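Local coordinates for putative cytochrome P450 hydroxylase (PDB 6GMF), which probably acts as a heme-dependent cytochrome P450 monooxygenase that uses molecular oxygen to hydroxylate terpenes, at residues L13-P16 with Y17-F20; V40-Y43 with Q44-A47; A353-M356 with L357-L360; I367-S371 with Q372-W376. All coordinates share one frame; numbering follows the deposited sequence. Where two conformers were deposited one is given.

Interaction 1: residues L13-P16 with Y17-F20; sequences LRNP and YALF
The carbonyl oxygen of Asn15 receives two donors at the start of the helix: a weak bond from Ala18 N, 3.4 Å from Asn15 O, and a water that in turn takes the N-H of Leu19, 3.0 Å from Leu19 N. Asn15 O and Leu19 N are 4.4 Å apart, and the water lies between them. The side chain of the same asparagine works as well. With CG anti to the backbone N (chi1 174°), the amide swings forward over the first turn, and OD1 accepts from Tyr17 N at 3.2 Å, the donor standing above the carbonyl plane. This is an N-cap. Asn15 is both the residue that leaves the preceding helix 10-14 and the cap of helix 16-26, the helix A of the P450 fold, so the two helices are separated by Asn15 alone. Asn15 OD1 also sits at the edge of the Tyr17 ring, 3.3 Å from Tyr17 CD2. Pro16 follows the cap and packs in two directions: its CG makes a CH-pi contact over a face of the Tyr17 ring, 4.1 Å from the centroid, and its CB meets Phe20 CZ at 3.7 Å. Pro16 O accepts from Phe20 N at 2.9 Å and lies over one face of the Phe20 ring. Beyond the turn, Tyr17 OH is bonded to Glu277, and Phe20 rests on Ala309 and Ser310 of helix 308-312.

Interaction 2: residues V40-Y43 with Q44-A47; sequences VGRY and QDVA
Arg42 runs alongside Asp45, pointing the same way, and its aliphatic part is what touches the carboxylate. CB of Arg42 lies 3.6 Å from Asp45 OD2, CG is a little farther off, and CD again comes to 3.6 Å from the same Asp45 OD2. The chain is extended from CG to NE (chi3 179°), which carries the guanidinium past the acid. Arg42 NE donates to Arg24 O, and Arg42 NH1 stays 4.4 Å from Asp45 OD2, too far for a salt bridge. A water closes this gap: it accepts from Arg42 NH1 in the plane of the guanidinium and donates to Asp45 OD2, so the two charges are linked through solvent and would probably feel each other only in part. A second water, which accepts from the backbone N of Arg42, ties that N-H to the acid. Arg42 is the N-cap residue of helix 43-51, at the point where strand 38-40 of the P450 beta sheet turns into the helix usually called B. Arg42 O accepts from Val46 N at 2.8 Å, an almost straight bond (173°). Before the cap, Val40 CG1 packs on Asp45 CB at 3.6 Å, both residues also touching Ile293, and Val46 CG2 lies 3.2 Å from Val40 O. CD1 of the Tyr43 ring lies 3.6 Å from Gln44 NE2, the ring and amide planes being 44° apart. Tyr43 OH is bonded to Gly332 O, while Tyr43 N donates to Asp314.

Interaction 3: residues A353-M356 with L357-L360; sequences AKVM and LEVL
Helix 346-363, the L helix that follows the cysteine-ligand loop of a P450, carries this contact over about two turns. Lys354 and Glu358, one turn apart, lie on its partly exposed flank, where the carboxylate leans over the aliphatic part of the lysine: OE2 of Glu358 is 3.7 Å from Lys354 CG and OE1 is 3.8 Å from Lys354 CE. The lysine is bent about the CG-CD bond (chi3 84°), which leaves NZ 4.3 Å from Glu358 OE2, beyond a salt bridge. A water spans the pair instead, accepting from Lys354 NZ at 2.8 Å and donating to Glu358 OE2 at 2.7 Å. Each charge has its true mate on helix 107-119: Lys354 with Glu107, Glu358 with Arg111. At Glu358 an alanine would probably leave Arg111 without this carboxylate and the water without this acceptor. On another side of the helix, Met356 bends at chi2 and chi3 so that its methyl CE reaches forward, one turn on, to Leu360 CG at 3.8 Å. Leu357 faces helices 220-251 and 266-276, touching Ala245 and Val266; the side chain of Ala353, on the same two helices, is about 7 Å from the heme. Backbone bonds such as Leu360 N to Met356 O, 2.9 Å, keep the turn regular. This is helix L of the P450 fold, largely buried and packed against helices 107-119, 220-251 and 266-276.

Interaction 4: residues I367-S371 with Q372-W376; sequences IQRVS and QEVSW
Arg369 turns its guanidinium back onto the chain that follows it. NH2 donates to Gln372 O, 2.8 Å away, in a bond of 162° lying close to the guanidinium plane. NE donates to Ser371 O at 3.0 Å, with that oxygen 16° out of the plane. The same cation therefore grips two carbonyls of the turn, and the two bonds fix the rotation of the flat group. The bend at chi3 (-67°) is what folds the head back to the turn. Over one face lies Val374 CG2, 3.6 Å above the plane and offset toward its rim, and the two side chains cross at about a right angle. In one of its two deposited conformers Ser371 OG donates to Glu373 O; with a second position deposited, this bond is doubtful. In the second shell, Arg369 NH1 bonds Thr250 and NH2 makes a salt bridge with Asp251, both at the end of helix 220-251, the long central helix of the P450 fold. With an alanine in place of Arg369, the carbonyls of Ser371 and Gln372 would probably lose these donors, Asp251 this countercharge and Val374 the face it lies on. Val374 also packs on Val247 of that helix, while its CG1 stands 3.6 Å above the centre of the Trp376 ring. Strand 368-369 is one edge strand of a small antiparallel sheet, beside the central strand 389-391 and with 126-128 at the other edge; this corresponds to the beta-3 sheet of P450s, here fastened by Arg369 to the end of helix 220-251.

Interaction 3 is largely buried and lies within one helix, its charges answered by a neighbouring helix, whereas interaction 4 lies at the surface and depends on an arginine gripping backbone carbonyls. Interactions 1 and 2 are partly buried and alike in kind: each marks the start of a helix, 16-26 and 43-51, with a capping residue and waters, although asparagine caps through its side chain in the first and arginine lies in the cap position of the second. Interactions 1 and 4 meet directly in a packing contact, Arg14 O lying 3.8 Å from Trp376 NE1, while interactions 3 and 4 follow one another along the chain, their nearest atoms about 4 Å apart.

Interaction 1: residues L13-P16 with Y17-F20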
loop_
_atom_site.group_PDB
_atom_site.type_symbol
_atom_site.label_atom_id
_atom_site.label_comp_id
_atom_site.label_asym_id
_atom_site.label_seq_id
_atom_site.Cartn_x
_atom_site.Cartn_y
_atom_site.Cartn_z
ATOM N N LEU A 13 -17.681 -5.872 -0.007
ATOM C CA LEU A 13 -16.968 -4.691 -0.461
ATOM C C LEU A 13 -17.296 -3.519 0.480
ATOM O O LEU A 13 -16.414 -2.714 0.858
ATOM C CB LEU A 13 -17.314 -4.423 -1.931
ATOM C CG LEU A 13 -16.564 -5.250 -3.001
ATOM C CD1 LEU A 13 -15.316 -5.993 -2.472
ATOM C CD2 LEU A 13 -17.494 -6.227 -3.710
ATOM N N ARG A 14 -18.533 -3.503 0.989
ATOM C CA ARG A 14 -18.968 -2.441 1.853
ATOM C C ARG A 14 -18.333 -2.562 3.229
ATOM O O ARG A 14 -17.883 -1.557 3.773
ATOM C CB ARG A 14 -20.487 -2.424 2.038
ATOM C CG ARG A 14 -20.930 -1.323 2.983
ATOM C CD ARG A 14 -22.388 -1.401 3.357
ATOM N NE ARG A 14 -22.712 -2.567 4.172
ATOM C CZ ARG A 14 -22.531 -2.695 5.490
ATOM N NH1 ARG A 14 -21.948 -1.747 6.208
ATOM N NH2 ARG A 14 -22.961 -3.796 6.081
ATOM N N ASN A 15 -18.347 -3.781 3.788
ATOM C CA ASN A 15 -17.869 -4.006 5.093
ATOM C C ASN A 15 -17.307 -5.413 5.173
ATOM O O ASN A 15 -17.938 -6.345 5.646
ATOM C CB ASN A 15 -18.933 -3.783 6.177
ATOM C CG ASN A 15 -18.433 -4.159 7.551
ATOM O OD1 ASN A 15 -17.223 -4.167 7.797
ATOM N ND2 ASN A 15 -19.335 -4.593 8.420
ATOM N N PRO A 16 -16.029 -5.596 4.793
ATOM C CA PRO A 16 -15.407 -6.914 4.818
ATOM C C PRO A 16 -15.208 -7.458 6.242
ATOM O O PRO A 16 -15.016 -8.656 6.427
ATOM C CB PRO A 16 -14.076 -6.668 4.081
ATOM C CG PRO A 16 -13.779 -5.224 4.376
ATOM C CD PRO A 16 -15.129 -4.542 4.339
ATOM N N TYR A 17 -15.271 -6.589 7.254
ATOM C CA TYR A 17 -14.971 -6.977 8.603
ATOM C C TYR A 17 -16.049 -7.884 9.203
ATOM O O TYR A 17 -15.775 -8.632 10.176
ATOM C CB TYR A 17 -14.724 -5.734 9.462
ATOM C CG TYR A 17 -13.665 -4.871 8.850
ATOM C CD1 TYR A 17 -12.345 -5.275 8.916
ATOM C CD2 TYR A 17 -13.974 -3.743 8.106
ATOM C CE1 TYR A 17 -11.351 -4.548 8.303
ATOM C CE2 TYR A 17 -12.989 -2.986 7.503
ATOM C CZ TYR A 17 -11.677 -3.423 7.573
ATOM O OH TYR A 17 -10.651 -2.709 7.022
ATOM N N ALA A 18 -17.247 -7.848 8.608
ATOM C CA ALA A 18 -18.305 -8.752 9.040
ATOM C C ALA A 18 -17.973 -10.199 8.614
ATOM O O ALA A 18 -17.983 -11.136 9.449
ATOM C CB ALA A 18 -19.621 -8.256 8.488
ATOM N N LEU A 19 -17.591 -10.354 7.340
ATOM C CA LEU A 19 -17.073 -11.606 6.849
ATOM C C LEU A 19 -15.878 -12.057 7.701
ATOM O O LEU A 19 -15.802 -13.233 8.069
ATOM C CB LEU A 19 -16.678 -11.474 5.380
ATOM C CG LEU A 19 -15.805 -12.599 4.826
ATOM C CD1 LEU A 19 -16.586 -13.891 4.684
ATOM C CD2 LEU A 19 -15.178 -12.206 3.500
ATOM N N PHE A 20 -14.927 -11.148 7.962
ATOM C CA PHE A 20 -13.697 -11.547 8.631
ATOM C C PHE A 20 -14.014 -12.093 10.029
ATOM O O PHE A 20 -13.438 -13.050 10.468
ATOM C CB PHE A 20 -12.672 -10.410 8.684
ATOM C CG PHE A 20 -12.205 -9.901 7.329
ATOM C CD1 PHE A 20 -12.238 -10.687 6.178
ATOM C CD2 PHE A 20 -11.688 -8.625 7.221
ATOM C CE1 PHE A 20 -11.756 -10.207 4.973
ATOM C CE2 PHE A 20 -11.226 -8.140 6.013
ATOM C CZ PHE A 20 -11.235 -8.943 4.891
HETATM O O HOH W 1 -18.460 -8.743 4.959
#

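Interaction 2: residues V40-Y43 with Q44-A47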
loop_
_atom_site.group_PDB
_atom_site.type_symbol
_atom_site.label_atom_id
_atom_site.label_comp_id
_atom_site.label_asym_id
_atom_site.label_seq_id
_atom_site.Cartn_x
_atom_site.Cartn_y
_atom_site.Cartn_z
ATOM N N VAL A 40 -6.823 -16.883 5.420
ATOM C CA VAL A 40 -6.470 -17.113 6.800
ATOM C C VAL A 40 -6.747 -15.820 7.567
ATOM O O VAL A 40 -6.212 -14.827 7.197
ATOM C CB VAL A 40 -4.996 -17.523 6.905
ATOM C CG1 VAL A 40 -4.531 -17.685 8.337
ATOM C CG2 VAL A 40 -4.773 -18.798 6.114
ATOM N N GLY A 41 -7.600 -15.887 8.592
ATOM C CA GLY A 41 -8.133 -14.686 9.247
ATOM C C GLY A 41 -7.646 -14.390 10.651
ATOM O O GLY A 41 -7.706 -13.222 11.037
ATOM N N ARG A 42 -7.224 -15.392 11.428
ATOM C CA ARG A 42 -6.831 -15.143 12.840
ATOM C C ARG A 42 -5.421 -14.565 12.899
ATOM O O ARG A 42 -4.535 -15.033 12.209
ATOM C CB ARG A 42 -6.955 -16.422 13.663
ATOM C CG ARG A 42 -8.366 -16.981 13.667
ATOM C CD ARG A 42 -8.476 -18.402 14.204
ATOM N NE ARG A 42 -9.851 -18.866 14.205
ATOM C CZ ARG A 42 -10.179 -20.139 14.322
ATOM N NH1 ARG A 42 -9.213 -21.021 14.525
ATOM N NH2 ARG A 42 -11.447 -20.503 14.191
ATOM N N TYR A 43 -5.209 -13.579 13.791
ATOM C CA TYR A 43 -3.930 -12.915 13.974
ATOM C C TYR A 43 -2.759 -13.907 14.114
ATOM O O TYR A 43 -1.754 -13.789 13.399
ATOM C CB TYR A 43 -3.982 -11.958 15.177
ATOM C CG TYR A 43 -2.699 -11.185 15.349
ATOM C CD1 TYR A 43 -1.599 -11.753 15.975
ATOM C CD2 TYR A 43 -2.555 -9.914 14.818
ATOM C CE1 TYR A 43 -0.402 -11.068 16.092
ATOM C CE2 TYR A 43 -1.367 -9.208 14.943
ATOM C CZ TYR A 43 -0.275 -9.792 15.570
ATOM O OH TYR A 43 0.886 -9.100 15.663
ATOM N N GLN A 44 -2.866 -14.889 15.022
ATOM C CA GLN A 44 -1.712 -15.782 15.264
ATOM C C GLN A 44 -1.402 -16.615 14.012
ATOM O O GLN A 44 -0.234 -16.941 13.721
ATOM C CB GLN A 44 -2.026 -16.696 16.447
ATOM C CG GLN A 44 -2.077 -15.966 17.784
ATOM C CD GLN A 44 -0.761 -15.311 18.145
ATOM O OE1 GLN A 44 0.305 -15.913 18.028
ATOM N NE2 GLN A 44 -0.812 -14.055 18.580
ATOM N N ASP A 45 -2.454 -16.939 13.283
ATOM C CA ASP A 45 -2.301 -17.777 12.104
ATOM C C ASP A 45 -1.705 -16.959 10.960
ATOM O O ASP A 45 -0.859 -17.446 10.242
ATOM C CB ASP A 45 -3.625 -18.384 11.705
ATOM C CG ASP A 45 -4.188 -19.364 12.711
ATOM O OD1 ASP A 45 -3.366 -19.917 13.501
ATOM O OD2 ASP A 45 -5.437 -19.551 12.701
ATOM N N VAL A 46 -2.217 -15.734 10.744
ATOM C CA VAL A 46 -1.636 -14.853 9.727
ATOM C C VAL A 46 -0.141 -14.660 10.011
ATOM O O VAL A 46 0.685 -14.774 9.130
ATOM C CB VAL A 46 -2.410 -13.531 9.629
ATOM C CG1 VAL A 46 -1.678 -12.587 8.704
ATOM C CG2 VAL A 46 -3.852 -13.751 9.147
ATOM N N ALA A 47 0.220 -14.422 11.275
ATOM C CA ALA A 47 1.644 -14.204 11.605
ATOM C C ALA A 47 2.441 -15.478 11.288
ATOM O O ALA A 47 3.546 -15.408 10.689
ATOM C CB ALA A 47 1.767 -13.746 13.052
HETATM O O HOH W 2 -6.919 -18.240 10.872
HETATM O O HOH W 3 -6.439 -20.928 14.722
#

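Interaction 3: residues A353-M356 with L357-L360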
loop_
_atom_site.group_PDB
_atom_site.type_symbol
_atom_site.label_atom_id
_atom_site.label_comp_id
_atom_site.label_asym_id
_atom_site.label_seq_id
_atom_site.Cartn_x
_atom_site.Cartn_y
_atom_site.Cartn_z
ATOM N N ALA A 353 1.805 10.172 4.905
ATOM C CA ALA A 353 0.517 10.257 5.555
ATOM C C ALA A 353 0.592 11.287 6.696
ATOM O O ALA A 353 -0.345 12.107 6.865
ATOM C CB ALA A 353 0.057 8.897 6.043
ATOM N N LYS A 354 1.646 11.186 7.506
ATOM C CA LYS A 354 1.787 12.181 8.629
ATOM C C LYS A 354 1.771 13.596 8.057
ATOM O O LYS A 354 1.012 14.483 8.533
ATOM C CB LYS A 354 3.072 11.942 9.393
ATOM C CG LYS A 354 3.342 12.945 10.519
ATOM C CD LYS A 354 4.773 12.966 10.957
ATOM C CE LYS A 354 5.592 13.858 10.051
ATOM N NZ LYS A 354 6.866 14.305 10.670
ATOM N N VAL A 355 2.618 13.821 7.054
ATOM C CA VAL A 355 2.751 15.197 6.576
ATOM C C VAL A 355 1.439 15.664 5.942
ATOM O O VAL A 355 0.950 16.728 6.241
ATOM C CB VAL A 355 3.957 15.384 5.651
ATOM C CG1 VAL A 355 3.901 16.758 4.975
ATOM C CG2 VAL A 355 5.273 15.206 6.388
ATOM N N MET A 356 0.801 14.829 5.095
ATOM C CA MET A 356 -0.391 15.270 4.412
ATOM C C MET A 356 -1.501 15.535 5.434
ATOM O O MET A 356 -2.224 16.525 5.331
ATOM C CB MET A 356 -0.880 14.237 3.390
ATOM C CG MET A 356 -1.905 14.737 2.434
ATOM S SD MET A 356 -1.261 16.020 1.343
ATOM C CE MET A 356 -2.094 17.469 1.975
ATOM N N LEU A 357 -1.641 14.661 6.430
ATOM C CA LEU A 357 -2.699 14.857 7.412
ATOM C C LEU A 357 -2.360 16.081 8.291
ATOM O O LEU A 357 -3.269 16.853 8.634
ATOM C CB LEU A 357 -2.879 13.587 8.239
ATOM C CG LEU A 357 -3.541 12.432 7.488
ATOM C CD1 LEU A 357 -3.458 11.202 8.330
ATOM C CD2 LEU A 357 -4.994 12.738 7.115
ATOM N N GLU A 358 -1.085 16.300 8.616
ATOM C CA GLU A 358 -0.692 17.507 9.408
ATOM C C GLU A 358 -1.128 18.779 8.667
ATOM O O GLU A 358 -1.682 19.718 9.259
ATOM C CB GLU A 358 0.815 17.599 9.644
ATOM C CG GLU A 358 1.326 16.802 10.811
ATOM C CD GLU A 358 2.848 16.754 10.873
ATOM O OE1 GLU A 358 3.523 17.063 9.840
ATOM O OE2 GLU A 358 3.381 16.398 11.928
ATOM N N VAL A 359 -0.908 18.808 7.355
ATOM C CA VAL A 359 -1.226 19.989 6.574
ATOM C C VAL A 359 -2.746 20.114 6.425
ATOM O O VAL A 359 -3.319 21.209 6.561
ATOM C CB VAL A 359 -0.464 19.947 5.242
ATOM C CG1 VAL A 359 -0.870 21.081 4.307
ATOM C CG2 VAL A 359 1.036 19.970 5.501
ATOM N N LEU A 360 -3.424 19.023 6.065
ATOM C CA LEU A 360 -4.888 19.104 5.916
ATOM C C LEU A 360 -5.542 19.571 7.222
ATOM O O LEU A 360 -6.442 20.450 7.215
ATOM C CB LEU A 360 -5.434 17.727 5.555
ATOM C CG LEU A 360 -5.271 17.306 4.104
ATOM C CD1 LEU A 360 -5.468 15.800 3.988
ATOM C CD2 LEU A 360 -6.247 18.054 3.209
HETATM O O HOH W 4 6.021 16.616 12.039
#

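Interaction 4: residues I367-S371 with Q372-W376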
loop_
_atom_site.group_PDB
_atom_site.type_symbol
_atom_site.label_atom_id
_atom_site.label_comp_id
_atom_site.label_asym_id
_atom_site.label_seq_id
_atom_site.Cartn_x
_atom_site.Cartn_y
_atom_site.Cartn_z
ATOM N N ILE A 367 -14.139 19.643 8.819
ATOM C CA ILE A 367 -14.124 18.742 7.685
ATOM C C ILE A 367 -15.263 17.751 7.851
ATOM O O ILE A 367 -15.367 17.101 8.899
ATOM C CB ILE A 367 -12.766 18.020 7.595
ATOM C CG1 ILE A 367 -11.611 19.023 7.555
ATOM C CG2 ILE A 367 -12.729 17.075 6.405
ATOM C CD1 ILE A 367 -10.288 18.488 8.069
ATOM N N GLN A 368 -16.063 17.580 6.802
ATOM C CA GLN A 368 -17.174 16.660 6.794
ATOM C C GLN A 368 -17.192 15.984 5.439
ATOM O O GLN A 368 -16.724 16.574 4.469
ATOM C CB GLN A 368 -18.509 17.366 6.994
ATOM C CG GLN A 368 -18.653 17.994 8.363
ATOM C CD GLN A 368 -20.103 18.026 8.795
ATOM O OE1 GLN A 368 -21.011 18.128 7.969
ATOM N NE2 GLN A 368 -20.326 17.903 10.097
ATOM N N ARG A 369 -17.761 14.789 5.385
ATOM C CA ARG A 369 -18.042 14.181 4.134
ATOM C C ARG A 369 -19.300 14.834 3.573
ATOM O O ARG A 369 -20.186 15.226 4.305
ATOM C CB ARG A 369 -18.204 12.664 4.245
ATOM C CG ARG A 369 -16.954 11.930 4.699
ATOM C CD ARG A 369 -17.044 10.476 4.264
ATOM N NE ARG A 369 -18.115 9.797 4.998
ATOM C CZ ARG A 369 -17.941 9.122 6.131
ATOM N NH1 ARG A 369 -16.817 9.261 6.834
ATOM N NH2 ARG A 369 -18.897 8.288 6.534
ATOM N N VAL A 370 -19.393 14.874 2.257
ATOM C CA VAL A 370 -20.655 15.231 1.609
ATOM C C VAL A 370 -21.670 14.109 1.875
ATOM O O VAL A 370 -22.825 14.377 2.239
ATOM C CB VAL A 370 -20.474 15.511 0.112
ATOM C CG1 VAL A 370 -21.835 15.627 -0.580
ATOM C CG2 VAL A 370 -19.622 16.766 -0.113
ATOM N N SER A 371 -21.220 12.862 1.753
ATOM C CA SER A 371 -22.065 11.673 1.846
ATOM C C SER A 371 -21.678 10.853 3.082
ATOM O O SER A 371 -20.505 10.662 3.377
ATOM C CB SER A 371 -21.943 10.864 0.590
ATOM O OG SER A 371 -22.671 9.649 0.674
ATOM N N GLN A 372 -22.675 10.332 3.798
ATOM C CA GLN A 372 -22.397 9.436 4.930
ATOM C C GLN A 372 -21.882 8.107 4.373
ATOM O O GLN A 372 -20.999 7.478 4.954
ATOM C CB GLN A 372 -23.659 9.255 5.786
ATOM C CG GLN A 372 -23.441 8.513 7.111
ATOM C CD GLN A 372 -23.554 7.014 6.978
ATOM O OE1 GLN A 372 -23.009 6.235 7.770
ATOM N NE2 GLN A 372 -24.270 6.586 5.966
ATOM N N GLU A 373 -22.443 7.675 3.246
ATOM C CA GLU A 373 -22.039 6.513 2.570
ATOM C C GLU A 373 -20.684 6.760 1.890
ATOM O O GLU A 373 -20.530 7.708 1.115
ATOM C CB GLU A 373 -23.059 6.142 1.499
ATOM C CG GLU A 373 -22.733 4.848 0.803
ATOM C CD GLU A 373 -23.841 4.340 -0.096
ATOM O OE1 GLU A 373 -25.031 4.651 0.195
ATOM O OE2 GLU A 373 -23.522 3.649 -1.096
ATOM N N VAL A 374 -19.741 5.837 2.102
ATOM C CA VAL A 374 -18.484 5.864 1.374
ATOM C C VAL A 374 -18.581 4.925 0.172
ATOM O O VAL A 374 -18.987 3.756 0.301
ATOM C CB VAL A 374 -17.323 5.510 2.313
ATOM C CG1 VAL A 374 -15.999 5.493 1.549
ATOM C CG2 VAL A 374 -17.243 6.466 3.493
ATOM N N SER A 375 -18.249 5.451 -1.010
ATOM C CA SER A 375 -18.146 4.660 -2.205
ATOM C C SER A 375 -16.751 4.034 -2.183
ATOM O O SER A 375 -15.787 4.740 -2.503
ATOM C CB SER A 375 -18.351 5.453 -3.473
ATOM N N TRP A 376 -16.662 2.770 -1.756
ATOM C CA TRP A 376 -15.396 2.016 -1.766
ATOM C C TRP A 376 -15.079 1.497 -3.169
ATOM O O TRP A 376 -15.971 1.027 -3.888
ATOM C CB TRP A 376 -15.450 0.856 -0.784
ATOM C CG TRP A 376 -15.621 1.310 0.623
ATOM C CD1 TRP A 376 -16.747 1.288 1.389
ATOM C CD2 TRP A 376 -14.606 1.898 1.439
ATOM N NE1 TRP A 376 -16.505 1.835 2.622
ATOM C CE2 TRP A 376 -15.180 2.199 2.687
ATOM C CE3 TRP A 376 -13.257 2.193 1.222
ATOM C CZ2 TRP A 376 -14.452 2.803 3.709
ATOM C CZ3 TRP A 376 -12.524 2.729 2.254
ATOM C CH2 TRP A 376 -13.117 3.051 3.472
#